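Local coordinates for protein suppressor of fused homolog (Drosophila melanogaster, PDB 6LPH) that probably sequesters a transcription factor and probably binds nuclear localization sequences, and is caught here, as its N-terminal part, in a complex with a Fused peptide, at residues A[16-21]-A[75-80]; A[148-153]-A[194-199]; A[223-228]-A[238-243]. All coordinates share one frame; numbering follows the deposited sequence.

Contact 1: residues A[16-21]-A[75-80]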
ATOM      1  N   PRO A  16      -0.895  19.465  10.304  1.00 23.49           N
ATOM      2  CA  PRO A  16      -2.339  19.213  10.324  1.00 19.88           C
ATOM      3  C   PRO A  16      -2.803  18.069   9.429  1.00 19.00           C
ATOM      4  O   PRO A  16      -3.760  17.359   9.789  1.00 17.16           O
ATOM      5  CB  PRO A  16      -2.960  20.545   9.863  1.00 22.06           C
ATOM      6  CG  PRO A  16      -1.829  21.491   9.658  1.00 23.71           C
ATOM      7  CD  PRO A  16      -0.551  20.738   9.645  1.00 24.44           C
ATOM      8  N   GLY A  17      -2.160  17.898   8.274  1.00 17.47           N
ATOM      9  CA  GLY A  17      -2.495  16.778   7.402  1.00 16.47           C
ATOM     10  C   GLY A  17      -2.054  15.477   8.045  1.00 17.82           C
ATOM     11  O   GLY A  17      -2.832  14.512   8.140  1.00 18.75           O
ATOM     12  N   LEU A  18      -0.810  15.441   8.497  1.00 16.88           N
ATOM     13  CA  LEU A  18      -0.274  14.243   9.175  1.00 17.79           C
ATOM     14  C   LEU A  18      -1.178  13.888  10.383  1.00 16.14           C
ATOM     15  O   LEU A  18      -1.621  12.753  10.519  1.00 16.06           O
ATOM     16  CB  LEU A  18       1.161  14.519   9.624  1.00 20.28           C
ATOM     17  CG  LEU A  18       2.248  13.441   9.759  1.00 24.99           C
ATOM     18  CD1 LEU A  18       3.249  13.975  10.764  1.00 25.20           C
ATOM     19  CD2 LEU A  18       1.761  12.077  10.162  1.00 25.78           C
ATOM     20  N   LYS A  19      -1.499  14.879  11.214  1.00 17.32           N
ATOM     21  CA  LYS A  19      -2.329  14.643  12.416  1.00 17.05           C
ATOM     22  C   LYS A  19      -3.717  14.038  12.085  1.00 16.88           C
ATOM     23  O   LYS A  19      -4.179  13.117  12.781  1.00 17.71           O
ATOM     24  CB  LYS A  19      -2.476  15.935  13.254  1.00 21.27           C
ATOM     25  CG  LYS A  19      -3.254  15.748  14.572  1.00 21.04           C
ATOM     26  CD  LYS A  19      -3.428  17.042  15.358  1.00 28.73           C
ATOM     27  CE  LYS A  19      -3.798  16.739  16.807  1.00 34.12           C
ATOM     28  NZ  LYS A  19      -4.978  15.848  16.896  1.00 31.41           N
ATOM     29  N   ALA A  20      -4.382  14.553  11.042  1.00 17.57           N
ATOM     30  CA  ALA A  20      -5.697  14.017  10.598  1.00 16.36           C
ATOM     31  C   ALA A  20      -5.628  12.536  10.217  1.00 15.76           C
ATOM     32  O   ALA A  20      -6.486  11.729  10.592  1.00 15.25           O
ATOM     33  CB  ALA A  20      -6.217  14.810   9.416  1.00 17.02           C
ATOM     34  N   ILE A  21      -4.588  12.183   9.472  1.00 16.31           N
ATOM     35  CA  ILE A  21      -4.412  10.801   9.055  1.00 14.29           C
ATOM     36  C   ILE A  21      -4.130   9.911  10.270  1.00 13.78           C
ATOM     37  O   ILE A  21      -4.765   8.870  10.420  1.00 14.19           O
ATOM     38  CB  ILE A  21      -3.315  10.665   7.968  1.00 13.73           C
ATOM     39  CG1 ILE A  21      -3.771  11.422   6.686  1.00 15.29           C
ATOM     40  CG2 ILE A  21      -3.046   9.186   7.669  1.00 12.51           C
ATOM     41  CD1 ILE A  21      -2.654  11.632   5.662  1.00 13.99           C
ATOM     42  N   ILE A  75       0.347   1.923   5.176  1.00  9.22           N
ATOM     43  CA  ILE A  75      -0.293   3.253   4.836  1.00  9.11           C
ATOM     44  C   ILE A  75       0.785   4.319   4.651  1.00  9.56           C
ATOM     45  O   ILE A  75       1.633   4.488   5.534  1.00  9.67           O
ATOM     46  CB  ILE A  75      -1.345   3.710   5.868  1.00 10.08           C
ATOM     47  CG1 ILE A  75      -2.400   2.627   6.092  1.00 10.22           C
ATOM     48  CG2 ILE A  75      -2.043   5.022   5.390  1.00  9.97           C
ATOM     49  CD1 ILE A  75      -2.142   1.788   7.316  1.00 11.07           C
ATOM     50  N   SER A  76       0.780   5.013   3.498  1.00 10.33           N
ATOM     51  CA  SER A  76       1.814   6.021   3.190  1.00 10.40           C
ATOM     52  C   SER A  76       1.438   7.395   3.705  1.00 10.85           C
ATOM     53  O   SER A  76       0.241   7.708   3.887  1.00 10.89           O
ATOM     54  CB  SER A  76       2.026   6.145   1.660  1.00 11.41           C
ATOM     55  OG  SER A  76       0.953   6.894   1.037  1.00 13.07           O
ATOM     56  N   PHE A  77       2.460   8.229   3.909  1.00 10.80           N
ATOM     57  CA  PHE A  77       2.259   9.642   4.264  1.00 11.26           C
ATOM     58  C   PHE A  77       3.204  10.438   3.400  1.00 10.94           C
ATOM     59  O   PHE A  77       4.443  10.293   3.532  1.00 12.17           O
ATOM     60  CB  PHE A  77       2.649   9.917   5.717  1.00 10.95           C
ATOM     61  CG  PHE A  77       1.853   9.146   6.736  1.00 12.40           C
ATOM     62  CD1 PHE A  77       2.150   7.805   7.012  1.00 11.38           C
ATOM     63  CD2 PHE A  77       0.861   9.781   7.486  1.00 12.61           C
ATOM     64  CE1 PHE A  77       1.439   7.097   7.976  1.00 12.83           C
ATOM     65  CE2 PHE A  77       0.164   9.073   8.462  1.00 15.44           C
ATOM     66  CZ  PHE A  77       0.448   7.727   8.706  1.00 14.00           C
ATOM     67  N   GLY A  78       2.638  11.288   2.543  1.00 11.22           N
ATOM     68  CA  GLY A  78       3.427  12.185   1.716  1.00 10.38           C
ATOM     69  C   GLY A  78       2.812  12.570   0.387  1.00 11.02           C
ATOM     70  O   GLY A  78       3.176  13.607  -0.147  1.00 13.34           O
ATOM     71  N   LEU A  79       1.919  11.734  -0.166  1.00 11.44           N
ATOM     72  CA  LEU A  79       1.212  12.065  -1.427  1.00 11.94           C
ATOM     73  C   LEU A  79       0.128  13.112  -1.183  1.00 12.01           C
ATOM     74  O   LEU A  79      -0.194  13.905  -2.077  1.00 14.25           O
ATOM     75  CB  LEU A  79       0.624  10.797  -2.109  1.00 11.98           C
ATOM     76  CG  LEU A  79       1.735   9.846  -2.617  1.00 12.71           C
ATOM     77  CD1 LEU A  79       1.173   8.478  -2.906  1.00 11.47           C
ATOM     78  CD2 LEU A  79       2.236  10.417  -3.916  1.00 17.86           C
ATOM     79  N   SER A  80      -0.419  13.110   0.025  1.00 12.45           N
ATOM     80  CA  SER A  80      -1.332  14.186   0.453  1.00 12.93           C
ATOM     81  C   SER A  80      -0.520  15.316   1.113  1.00 13.38           C
ATOM     82  O   SER A  80       0.704  15.190   1.303  1.00 12.18           O
ATOM     83  CB  SER A  80      -2.389  13.632   1.405  1.00 12.80           C
ATOM     84  OG  SER A  80      -1.797  13.264   2.639  1.00 14.09           O
TER

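Contact 2: residues A[148-153]-A[194-199]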
ATOM      1  N   ASN A 148       0.011  12.366 -12.697  1.00 37.25           N
ATOM      2  CA  ASN A 148      -1.289  11.678 -12.596  1.00 41.58           C
ATOM      3  C   ASN A 148      -1.495  11.133 -11.174  1.00 33.37           C
ATOM      4  O   ASN A 148      -0.638  10.419 -10.654  1.00 32.38           O
ATOM      5  CB  ASN A 148      -1.470  10.487 -13.586  1.00 48.63           C
ATOM      6  CG  ASN A 148      -0.635  10.582 -14.867  1.00 49.97           C
ATOM      7  OD1 ASN A 148      -0.559  11.624 -15.528  1.00 50.43           O
ATOM      8  ND2 ASN A 148      -0.043   9.447 -15.252  1.00 49.82           N
ATOM      9  N   GLY A 149      -2.622  11.476 -10.553  1.00 29.21           N
ATOM     10  CA  GLY A 149      -3.054  10.849  -9.308  1.00 25.16           C
ATOM     11  C   GLY A 149      -3.664   9.484  -9.645  1.00 26.96           C
ATOM     12  O   GLY A 149      -3.733   9.092 -10.812  1.00 33.28           O
ATOM     13  N   LEU A 150      -4.098   8.746  -8.634  1.00 22.25           N
ATOM     14  CA  LEU A 150      -4.699   7.440  -8.873  1.00 19.00           C
ATOM     15  C   LEU A 150      -6.146   7.514  -8.473  1.00 21.91           C
ATOM     16  O   LEU A 150      -6.459   8.212  -7.516  1.00 25.62           O
ATOM     17  CB  LEU A 150      -3.987   6.375  -8.047  1.00 18.84           C
ATOM     18  CG  LEU A 150      -2.517   6.128  -8.439  1.00 17.64           C
ATOM     19  CD1 LEU A 150      -1.835   5.217  -7.419  1.00 20.97           C
ATOM     20  CD2 LEU A 150      -2.439   5.510  -9.831  1.00 18.38           C
ATOM     21  N   CYS A 151      -7.015   6.832  -9.222  1.00 22.23           N
ATOM     22  CA  CYS A 151      -8.450   6.748  -8.914  1.00 24.53           C
ATOM     23  C   CYS A 151      -8.842   5.274  -8.732  1.00 19.94           C
ATOM     24  O   CYS A 151      -8.181   4.374  -9.265  1.00 18.65           O
ATOM     25  CB  CYS A 151      -9.319   7.334 -10.043  1.00 29.64           C
ATOM     26  SG  CYS A 151      -8.803   8.915 -10.783  1.00 48.40           S
ATOM     27  N   PHE A 152      -9.932   5.031  -8.018  1.00 19.15           N
ATOM     28  CA  PHE A 152     -10.457   3.670  -7.870  1.00 20.10           C
ATOM     29  C   PHE A 152     -10.824   3.077  -9.237  1.00 20.91           C
ATOM     30  O   PHE A 152     -11.502   3.714 -10.050  1.00 24.22           O
ATOM     31  CB  PHE A 152     -11.650   3.636  -6.913  1.00 19.65           C
ATOM     32  CG  PHE A 152     -11.439   4.443  -5.667  1.00 19.29           C
ATOM     33  CD1 PHE A 152     -10.229   4.360  -4.959  1.00 16.43           C
ATOM     34  CD2 PHE A 152     -12.443   5.314  -5.202  1.00 21.98           C
ATOM     35  CE1 PHE A 152     -10.025   5.120  -3.804  1.00 18.80           C
ATOM     36  CE2 PHE A 152     -12.244   6.077  -4.045  1.00 20.60           C
ATOM     37  CZ  PHE A 152     -11.041   5.981  -3.346  1.00 21.98           C
ATOM     38  N   GLY A 153     -10.339   1.875  -9.489  1.00 16.71           N
ATOM     39  CA  GLY A 153     -10.556   1.237 -10.765  1.00 18.21           C
ATOM     40  C   GLY A 153      -9.349   1.327 -11.696  1.00 15.74           C
ATOM     41  O   GLY A 153      -9.298   0.583 -12.660  1.00 17.59           O
ATOM     42  N   CYS A 194      -6.092   5.051  -1.408  1.00 12.96           N
ATOM     43  CA  CYS A 194      -6.070   4.237  -2.614  1.00 12.33           C
ATOM     44  C   CYS A 194      -5.298   2.959  -2.329  1.00 12.80           C
ATOM     45  O   CYS A 194      -4.060   2.970  -2.188  1.00 11.62           O
ATOM     46  CB  CYS A 194      -5.420   5.004  -3.772  1.00 14.13           C
ATOM     47  SG  CYS A 194      -6.517   6.318  -4.337  1.00 18.43           S
ATOM     48  N   GLN A 195      -6.031   1.852  -2.246  1.00 11.97           N
ATOM     49  CA  GLN A 195      -5.395   0.580  -1.932  1.00 11.90           C
ATOM     50  C   GLN A 195      -4.909  -0.095  -3.201  1.00 12.88           C
ATOM     51  O   GLN A 195      -5.678  -0.388  -4.137  1.00 13.02           O
ATOM     52  CB  GLN A 195      -6.338  -0.350  -1.177  1.00 12.47           C
ATOM     53  CG  GLN A 195      -5.673  -1.654  -0.732  1.00 11.55           C
ATOM     54  CD  GLN A 195      -6.624  -2.530   0.036  1.00 12.30           C
ATOM     55  OE1 GLN A 195      -7.184  -2.117   1.063  1.00 13.49           O
ATOM     56  NE2 GLN A 195      -6.836  -3.740  -0.458  1.00 11.97           N
ATOM     57  N   ILE A 196      -3.613  -0.359  -3.205  1.00 14.00           N
ATOM     58  CA  ILE A 196      -2.972  -1.041  -4.305  1.00 14.35           C
ATOM     59  C   ILE A 196      -3.246  -2.543  -4.156  1.00 13.07           C
ATOM     60  O   ILE A 196      -3.217  -3.077  -3.036  1.00 13.02           O
ATOM     61  CB  ILE A 196      -1.477  -0.628  -4.313  1.00 19.60           C
ATOM     62  CG1 ILE A 196      -1.267   0.585  -5.224  1.00 21.15           C
ATOM     63  CG2 ILE A 196      -0.570  -1.660  -4.918  1.00 22.81           C
ATOM     64  CD1 ILE A 196      -2.357   1.600  -5.231  1.00 22.91           C
ATOM     65  N   VAL A 197      -3.554  -3.215  -5.272  1.00 13.49           N
ATOM     66  CA  VAL A 197      -3.847  -4.677  -5.275  1.00 12.35           C
ATOM     67  C   VAL A 197      -2.991  -5.347  -6.339  1.00 11.34           C
ATOM     68  O   VAL A 197      -3.087  -4.990  -7.502  1.00 11.11           O
ATOM     69  CB  VAL A 197      -5.347  -4.966  -5.567  1.00 12.00           C
ATOM     70  CG1 VAL A 197      -5.675  -6.473  -5.543  1.00 11.60           C
ATOM     71  CG2 VAL A 197      -6.227  -4.236  -4.584  1.00 11.89           C
ATOM     72  N   GLY A 198      -2.174  -6.330  -5.951  1.00 12.04           N
ATOM     73  CA  GLY A 198      -1.338  -7.022  -6.932  1.00 11.84           C
ATOM     74  C   GLY A 198      -2.210  -7.959  -7.754  1.00 11.80           C
ATOM     75  O   GLY A 198      -3.102  -8.616  -7.215  1.00 12.72           O
ATOM     76  N   VAL A 199      -1.958  -8.015  -9.059  1.00 13.14           N
ATOM     77  CA  VAL A 199      -2.753  -8.822  -9.985  1.00 13.21           C
ATOM     78  C   VAL A 199      -1.883  -9.559 -11.032  1.00 14.09           C
ATOM     79  O   VAL A 199      -0.718  -9.174 -11.316  1.00 14.48           O
ATOM     80  CB  VAL A 199      -3.861  -8.001 -10.719  1.00 13.11           C
ATOM     81  CG1 VAL A 199      -4.904  -7.471  -9.731  1.00 13.33           C
ATOM     82  CG2 VAL A 199      -3.269  -6.852 -11.543  1.00 12.28           C
TER

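Contact 3: residues A[223-228]-A[238-243]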
ATOM      1  N   MET A 223     -12.065 -15.832  -1.082  1.00 19.14           N
ATOM      2  CA  MET A 223     -10.841 -15.698  -0.300  1.00 19.38           C
ATOM      3  C   MET A 223      -9.564 -15.967  -1.100  1.00 17.44           C
ATOM      4  O   MET A 223      -8.563 -15.280  -0.926  1.00 16.93           O
ATOM      5  CB  MET A 223     -10.872 -16.657   0.878  1.00 23.84           C
ATOM      6  CG  MET A 223     -11.051 -15.936   2.161  1.00 32.62           C
ATOM      7  SD  MET A 223      -9.515 -15.190   2.741  1.00 31.59           S
ATOM      8  CE  MET A 223      -9.982 -15.445   4.452  1.00 25.80           C
ATOM      9  N   GLN A 224      -9.610 -16.962  -1.978  1.00 19.81           N
ATOM     10  CA  GLN A 224      -8.430 -17.343  -2.778  1.00 21.94           C
ATOM     11  C   GLN A 224      -7.894 -16.174  -3.622  1.00 20.68           C
ATOM     12  O   GLN A 224      -6.702 -16.110  -3.902  1.00 21.15           O
ATOM     13  CB  GLN A 224      -8.757 -18.529  -3.691  1.00 24.98           C
ATOM     14  CG  GLN A 224      -9.194 -19.780  -2.938  1.00 33.07           C
ATOM     15  CD  GLN A 224      -9.620 -20.915  -3.865  1.00 39.11           C
ATOM     16  OE1 GLN A 224      -8.777 -21.612  -4.460  1.00 37.60           O
ATOM     17  NE2 GLN A 224     -10.933 -21.123  -3.975  1.00 37.68           N
ATOM     18  N   THR A 225      -8.765 -15.242  -4.004  1.00 17.47           N
ATOM     19  CA  THR A 225      -8.334 -14.109  -4.835  1.00 17.67           C
ATOM     20  C   THR A 225      -8.256 -12.751  -4.086  1.00 16.68           C
ATOM     21  O   THR A 225      -8.048 -11.700  -4.711  1.00 14.70           O
ATOM     22  CB  THR A 225      -9.208 -13.985  -6.107  1.00 17.45           C
ATOM     23  OG1 THR A 225     -10.592 -13.933  -5.721  1.00 18.31           O
ATOM     24  CG2 THR A 225      -8.986 -15.192  -7.031  1.00 16.60           C
ATOM     25  N   GLY A 226      -8.386 -12.787  -2.755  1.00 15.03           N
ATOM     26  CA  GLY A 226      -8.183 -11.606  -1.934  1.00 15.69           C
ATOM     27  C   GLY A 226      -9.271 -11.334  -0.895  1.00 15.02           C
ATOM     28  O   GLY A 226      -9.063 -10.538   0.026  1.00 14.32           O
ATOM     29  N   GLY A 227     -10.408 -12.017  -1.031  1.00 15.48           N
ATOM     30  CA  GLY A 227     -11.584 -11.783  -0.189  1.00 13.71           C
ATOM     31  C   GLY A 227     -12.138 -10.363  -0.286  1.00 14.27           C
ATOM     32  O   GLY A 227     -11.714  -9.555  -1.148  1.00 13.74           O
ATOM     33  N   ASP A 228     -13.073 -10.047   0.612  1.00 13.46           N
ATOM     34  CA  ASP A 228     -13.759  -8.746   0.608  1.00 16.63           C
ATOM     35  C   ASP A 228     -12.821  -7.545   0.554  1.00 14.05           C
ATOM     36  O   ASP A 228     -13.123  -6.534  -0.103  1.00 15.00           O
ATOM     37  CB  ASP A 228     -14.518  -8.612   1.916  1.00 23.24           C
ATOM     38  CG  ASP A 228     -15.946  -8.334   1.726  1.00 32.38           C
ATOM     39  OD1 ASP A 228     -16.260  -7.364   0.984  1.00 37.69           O
ATOM     40  OD2 ASP A 228     -16.769  -9.088   2.337  1.00 35.30           O
ATOM     41  N   MET A 238      -3.022 -18.940  -9.278  1.00 23.22           N
ATOM     42  CA  MET A 238      -3.970 -18.926 -10.396  1.00 22.99           C
ATOM     43  C   MET A 238      -4.736 -17.618 -10.393  1.00 19.58           C
ATOM     44  O   MET A 238      -5.021 -17.089  -9.318  1.00 20.22           O
ATOM     45  CB  MET A 238      -4.945 -20.109 -10.294  1.00 22.74           C
ATOM     46  CG  MET A 238      -4.343 -21.441 -10.760  1.00 33.03           C
ATOM     47  SD  MET A 238      -5.378 -22.894 -10.484  1.00 47.34           S
ATOM     48  CE  MET A 238      -6.653 -22.673 -11.720  1.00 44.85           C
ATOM     49  N   SER A 239      -5.052 -17.097 -11.587  1.00 19.88           N
ATOM     50  CA  SER A 239      -5.820 -15.863 -11.702  1.00 15.79           C
ATOM     51  C   SER A 239      -7.270 -16.162 -11.477  1.00 16.51           C
ATOM     52  O   SER A 239      -7.704 -17.329 -11.504  1.00 17.95           O
ATOM     53  CB  SER A 239      -5.661 -15.222 -13.082  1.00 17.09           C
ATOM     54  OG  SER A 239      -6.355 -15.972 -14.062  1.00 19.80           O
ATOM     55  N   VAL A 240      -8.045 -15.095 -11.308  1.00 16.60           N
ATOM     56  CA  VAL A 240      -9.473 -15.236 -11.085  1.00 16.11           C
ATOM     57  C   VAL A 240     -10.147 -15.915 -12.282  1.00 16.72           C
ATOM     58  O   VAL A 240     -11.095 -16.694 -12.120  1.00 17.81           O
ATOM     59  CB  VAL A 240     -10.121 -13.864 -10.770  1.00 17.41           C
ATOM     60  CG1 VAL A 240     -10.145 -12.959 -12.011  1.00 17.02           C
ATOM     61  CG2 VAL A 240     -11.505 -14.057 -10.165  1.00 16.61           C
ATOM     62  N   PHE A 241      -9.654 -15.615 -13.486  1.00 16.36           N
ATOM     63  CA  PHE A 241     -10.215 -16.188 -14.695  1.00 16.96           C
ATOM     64  C   PHE A 241      -9.891 -17.685 -14.816  1.00 18.92           C
ATOM     65  O   PHE A 241     -10.657 -18.435 -15.428  1.00 22.04           O
ATOM     66  CB  PHE A 241      -9.710 -15.411 -15.929  1.00 17.64           C
ATOM     67  CG  PHE A 241     -10.047 -13.946 -15.896  1.00 18.02           C
ATOM     68  CD1 PHE A 241      -9.038 -12.985 -15.774  1.00 17.98           C
ATOM     69  CD2 PHE A 241     -11.373 -13.528 -15.937  1.00 16.59           C
ATOM     70  CE1 PHE A 241      -9.350 -11.638 -15.712  1.00 19.42           C
ATOM     71  CE2 PHE A 241     -11.693 -12.180 -15.877  1.00 19.70           C
ATOM     72  CZ  PHE A 241     -10.681 -11.229 -15.763  1.00 16.68           C
ATOM     73  N   GLU A 242      -8.750 -18.109 -14.271  1.00 21.43           N
ATOM     74  CA  GLU A 242      -8.412 -19.547 -14.181  1.00 21.84           C
ATOM     75  C   GLU A 242      -9.271 -20.226 -13.118  1.00 22.45           C
ATOM     76  O   GLU A 242      -9.763 -21.331 -13.338  1.00 27.75           O
ATOM     77  CB  GLU A 242      -6.938 -19.782 -13.823  1.00 25.38           C
ATOM     78  CG  GLU A 242      -5.937 -19.437 -14.899  1.00 31.28           C
ATOM     79  CD  GLU A 242      -4.510 -19.535 -14.394  1.00 30.33           C
ATOM     80  OE1 GLU A 242      -3.998 -18.548 -13.820  1.00 25.66           O
ATOM     81  OE2 GLU A 242      -3.892 -20.603 -14.578  1.00 43.17           O
ATOM     82  N   LEU A 243      -9.453 -19.581 -11.969  1.00 20.26           N
ATOM     83  CA  LEU A 243     -10.198 -20.213 -10.863  1.00 23.68           C
ATOM     84  C   LEU A 243     -11.700 -20.271 -11.123  1.00 24.73           C
ATOM     85  O   LEU A 243     -12.370 -21.255 -10.759  1.00 24.30           O
ATOM     86  CB  LEU A 243      -9.919 -19.513  -9.517  1.00 22.12           C
ATOM     87  CG  LEU A 243      -8.493 -19.679  -8.953  1.00 24.54           C
ATOM     88  CD1 LEU A 243      -8.177 -18.641  -7.878  1.00 23.56           C
ATOM     89  CD2 LEU A 243      -8.209 -21.090  -8.447  1.00 28.56           C
TER

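Contact 1: residues A[16-21]-A[75-80]
L18 and F77 mark the closest approach of the backbones, CA to CA 7.2 Å, where the start of helix 16-28 lies over the end of strand 71-77 and the loop after it. The ring of F77 is the centre of the packing. I21 reaches it with its CG2 branch, which lies 3.3 Å from F77 CE2, a tight fit. This methyl stands anti to the backbone N, while CG1 stands anti to the carbonyl carbon, beside the backbone N (chi1 -64°), and carries CD1 on to S80, ending 3.5 Å from S80 OG. The L18 side chain runs at about a right angle to that of F77, bringing CD2 to 3.6 Å from F77 CD2, and also meets an aromatic side chain of the bound peptide. Both leucine and isoleucine methyls approach the ring obliquely. A serine in place of F77 would probably leave the L18 and I21 methyls without their common apolar partner and open a gap under the helix. The hydroxyl of S80 is buried beside I21 but is hydrogen-bonded to E103 of strand 97-109. Round F77 the packing is continued by I22 and L25, further along helix 16-28, and by Y54 and S56 of the adjacent strand 54-60.

Contact 2: residues A[148-153]-A[194-199]
C194 SG lies between two parts of the loop 148-153: it is 3.7 Å from the carbonyl oxygen of L150 and 3.7 Å from F152 CE1. The second approach is a sulfur-aromatic contact, with C194 SG 4.8 Å from the centroid of the F152 ring and 59° off the ring normal, so the sulfur meets the ring obliquely. C194 reaches the loop because its SG stands anti to its own carbonyl carbon (chi1 -72°). Beside it L150 points into the strand; its CB is 4.5 Å from C194 SG, and its CD1 methyl ends 4.3 Å from I196 CD1, a looser apolar touch. C194 and I196, two apart along the strand, do the touching, while Q195 between them leads its amide away from the loop. Strand 189-199 is an inner strand of the mixed seven-stranded sheet, parallel to 97-109 on one flank and antiparallel to 172-186 on the other, and the loop passes over one face of it on its way from helix 131-146 to the short edge strand 155-156. Backbone bonds from C194 and I196 to T105 fix the strand on its parallel neighbour. L104 touches both L150 and I196, and so does I139 of helix 131-146, which draws the helix into the same apolar cluster. On the loop side C151 N is hydrogen-bonded to D154 OD1 and the backbone of G153 to that of V175, while on the strand the amide of Q195 is held by R107 and by the backbone oxygen of W229.

Contact 3: residues A[223-228]-A[238-243]
T225 and L243 meet through their methyls where the loop 223-228 packs against the start of the short helix 240-243, whose first turn is closed by a capping box of S239 and E242. The contact between the segments is made by van der Waals packing. T225 CG2 lies 3.6 Å from L243 CD1, the two side chains sliding past each other in opposite directions, and 4.1 Å from V240 CB. This methyl therefore rests against two residues one turn apart on the helix. It gets there because CG2 is anti to the carbonyl carbon, which puts OG1 between the backbone N and the carbonyl carbon (chi1 54°). Further out, where Q224 is exposed, its extended chain crosses L243 obliquely and sets OE1 4.1 Å from L243 CD2, a polar atom alongside a methyl.

The hydrogen bonds lie within each segment or run to residues beyond the pair. T225 OG1 is hydrogen-bonded to the backbone oxygens of L219 and D222, which ties the loop to the end of helix 201-219. In the loop, G226 N bonds to M223 O, closing the turn that presents Q224 and T225. On the helix side, E242 N donates to S239 OG over 3.2 Å, and D202 and E203 of helix 201-219 meet the same turn through S239 OG and V240 N, bonds that are likely to favour the charged form of both acids. V240 also packs on F218 of that helix, and its CG1 stands 3.8 Å above the plane of the F241 ring, over its centre. The other half of the box is nearly straight: S239 N donates to E242 OE1 over 2.9 Å at 172°, meeting the oxygen from above the carboxylate plane.

Contacts 1 and 2 reach the same mixed sheet, their centres about 17 Å apart and their nearest atoms about 6 Å apart. Strand 97-109 lies between the two strands involved: its E103, whose side chain serves contact 1, also bonds C194 of contact 2 by its backbone. Contact 3 is about as near contact 2 as contact 1 is, with centres about 18 Å and nearest atoms about 6 Å apart and no touch. It is remote from contact 1, about 32 Å between centres and about 15 Å between nearest atoms, on the opposite side of the chain's centre. Helix 201-219, which follows strand 189-199 of contact 2, leads on to contact 3. The bound peptide packs at the contact 1 end of this series. Along the chain the three contacts follow one another.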